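Local coordinates for protein probable acetyltransferase (Pseudomonas aeruginosa PAO1, PDB 2EUI) that is probably an acyltransferase of the GNAT family, likely to pass an acetyl group from acetyl-coenzyme A to an unidentified acceptor, at residues V78-D83 and R114-T119. Numbering follows the deposited sequence.
Sequences VWILND and RMRVST
Leu81 N donates to Arg116 O over 2.8 Å, and an N-H...O angle of 164° makes this a nearly straight bond. One step back, Arg116 N donates to Trp79 O, also at 2.8 Å. Trp79 N reaches Arg114 O at 3.1 Å. Arg116 thus spends both backbone polar groups on residues flanking Ile80, the alternation expected of parallel strands.

The next rung fails: Leu81 O and Ser118 N stand 4.2 Å apart. A water fills the step, donating to Leu81 O at 3.0 Å and accepting from Ser118 N at 3.2 Å. The lost direct bond and the water in its place are consistent with the start of the V-shaped splay of the GNAT fold, whose parallel strands open to admit the acyl-coenzyme A arm in relatives; the 27° between the segment axes is no more than ordinary strand twist. Helix 92-109 makes the beta-alpha-beta crossover between them, and a classic beta bulge at Asn82 and Asp83, opposite Gln65, lies near the opening.

Trp79, Leu81, selenomethionine Met115 and Val117 line the face covered by helices 92-109 and 124-131 and by Phe135. Met115 CG lies anti to its carbonyl carbon (chi1 -81°), which sets it against Trp79 CB at 4.0 Å. Its terminal CE bends toward Leu81 CD2, while Val117 CG2 packs beside Leu81 CB. The indole leads away to pack on Met106 and Ala107 of helix 92-109, and its NE1 is hydrogen-bonded to Thr110 OG1, just beyond the helix end.

On the reverse face, Val78 CG1 meets the aliphatic CG of Arg114 at 4.0 Å, the two side chains crossing at a slant. Beyond 114-119, an antiparallel strand of the second subunit carries the sheet across the dimer interface, where Arg116 packs on Arg116 of that subunit.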
# COMPACT_ATOMS: atom_id res chain seq x y z
N VAL A 78 0.06 9.17 -1.30
CA VAL A 78 0.93 8.52 -0.32
C VAL A 78 1.79 7.56 -1.13
O VAL A 78 1.33 6.99 -2.12
CB VAL A 78 0.17 7.68 0.72
CG1 VAL A 78 1.16 6.87 1.55
CG2 VAL A 78 -0.65 8.57 1.61
N TRP A 79 3.05 7.38 -0.72
CA TRP A 79 3.93 6.47 -1.44
C TRP A 79 4.42 5.36 -0.54
O TRP A 79 5.05 5.60 0.49
CB TRP A 79 5.12 7.23 -2.04
CG TRP A 79 4.76 8.04 -3.23
CD1 TRP A 79 4.54 9.38 -3.27
CD2 TRP A 79 4.46 7.54 -4.53
NE1 TRP A 79 4.12 9.76 -4.53
CE2 TRP A 79 4.06 8.64 -5.32
CE3 TRP A 79 4.48 6.27 -5.12
CZ2 TRP A 79 3.69 8.51 -6.66
CZ3 TRP A 79 4.11 6.14 -6.45
CH2 TRP A 79 3.71 7.25 -7.21
N ILE A 80 4.11 4.12 -0.92
CA ILE A 80 4.54 2.96 -0.17
C ILE A 80 5.89 2.58 -0.75
O ILE A 80 6.04 2.47 -1.97
CB ILE A 80 3.58 1.77 -0.37
CG1 ILE A 80 2.16 2.15 0.06
CG2 ILE A 80 4.06 0.59 0.44
CD1 ILE A 80 1.18 1.00 -0.01
N LEU A 81 6.87 2.41 0.12
CA LEU A 81 8.21 2.04 -0.31
C LEU A 81 8.41 0.59 0.09
O LEU A 81 8.64 0.29 1.25
CB LEU A 81 9.23 2.92 0.38
CG LEU A 81 10.72 2.76 0.06
CD1 LEU A 81 10.97 2.95 -1.44
CD2 LEU A 81 11.50 3.78 0.87
N ASN A 82 8.30 -0.32 -0.87
CA ASN A 82 8.46 -1.74 -0.57
C ASN A 82 9.88 -2.26 -0.70
O ASN A 82 10.38 -2.90 0.23
CB ASN A 82 7.55 -2.59 -1.47
CG ASN A 82 7.77 -4.08 -1.28
OD1 ASN A 82 7.36 -4.90 -2.11
ND2 ASN A 82 8.40 -4.45 -0.17
N ASP A 83 10.51 -1.99 -1.84
CA ASP A 83 11.86 -2.48 -2.12
C ASP A 83 12.94 -1.44 -2.39
O ASP A 83 12.72 -0.40 -2.99
CB ASP A 83 11.86 -3.42 -3.34
CG ASP A 83 10.60 -4.22 -3.47
OD1 ASP A 83 10.32 -5.05 -2.57
OD2 ASP A 83 9.88 -4.03 -4.49
N ARG A 114 2.69 11.64 2.78
CA ARG A 114 3.74 10.87 3.41
C ARG A 114 4.21 9.70 2.56
O ARG A 114 3.70 9.46 1.46
CB ARG A 114 3.23 10.33 4.76
CG ARG A 114 2.13 9.28 4.61
CD ARG A 114 1.55 8.88 5.95
NE ARG A 114 0.91 10.02 6.59
CZ ARG A 114 -0.40 10.27 6.56
NH1 ARG A 114 -1.23 9.45 5.92
NH2 ARG A 114 -0.87 11.36 7.15
N MSE A 115 5.19 9.00 3.09
CA MSE A 115 5.75 7.82 2.47
C MSE A 115 5.65 6.83 3.61
O MSE A 115 5.89 7.19 4.76
CB MSE A 115 7.21 8.02 2.10
CG MSE A 115 7.47 8.76 0.81
SE MSE A 115 9.37 8.74 0.42
CE MSE A 115 9.44 7.19 -0.74
N ARG A 116 5.27 5.60 3.29
CA ARG A 116 5.13 4.57 4.30
C ARG A 116 5.94 3.36 3.86
O ARG A 116 5.93 2.98 2.69
CB ARG A 116 3.64 4.23 4.45
CG ARG A 116 3.31 3.04 5.35
CD ARG A 116 3.51 1.69 4.64
NE ARG A 116 2.91 0.56 5.37
CZ ARG A 116 1.60 0.42 5.59
NH1 ARG A 116 0.73 1.33 5.13
NH2 ARG A 116 1.15 -0.65 6.25
N VAL A 117 6.67 2.77 4.80
CA VAL A 117 7.48 1.60 4.49
C VAL A 117 7.19 0.50 5.51
O VAL A 117 6.88 0.77 6.67
CB VAL A 117 9.01 1.93 4.52
CG1 VAL A 117 9.45 2.24 5.92
CG2 VAL A 117 9.81 0.77 3.97
N SER A 118 7.28 -0.75 5.07
CA SER A 118 7.03 -1.88 5.95
C SER A 118 8.11 -2.91 5.65
O SER A 118 8.38 -3.19 4.49
CB SER A 118 5.64 -2.45 5.66
OG SER A 118 5.30 -3.45 6.59
N THR A 119 8.71 -3.45 6.71
CA THR A 119 9.78 -4.45 6.56
C THR A 119 9.91 -5.41 7.75
O THR A 119 9.46 -5.12 8.86
CB THR A 119 11.13 -3.75 6.31
OG1 THR A 119 12.12 -4.73 5.95
CG2 THR A 119 11.58 -3.02 7.56
O HOH W 1 6.42 -1.59 2.14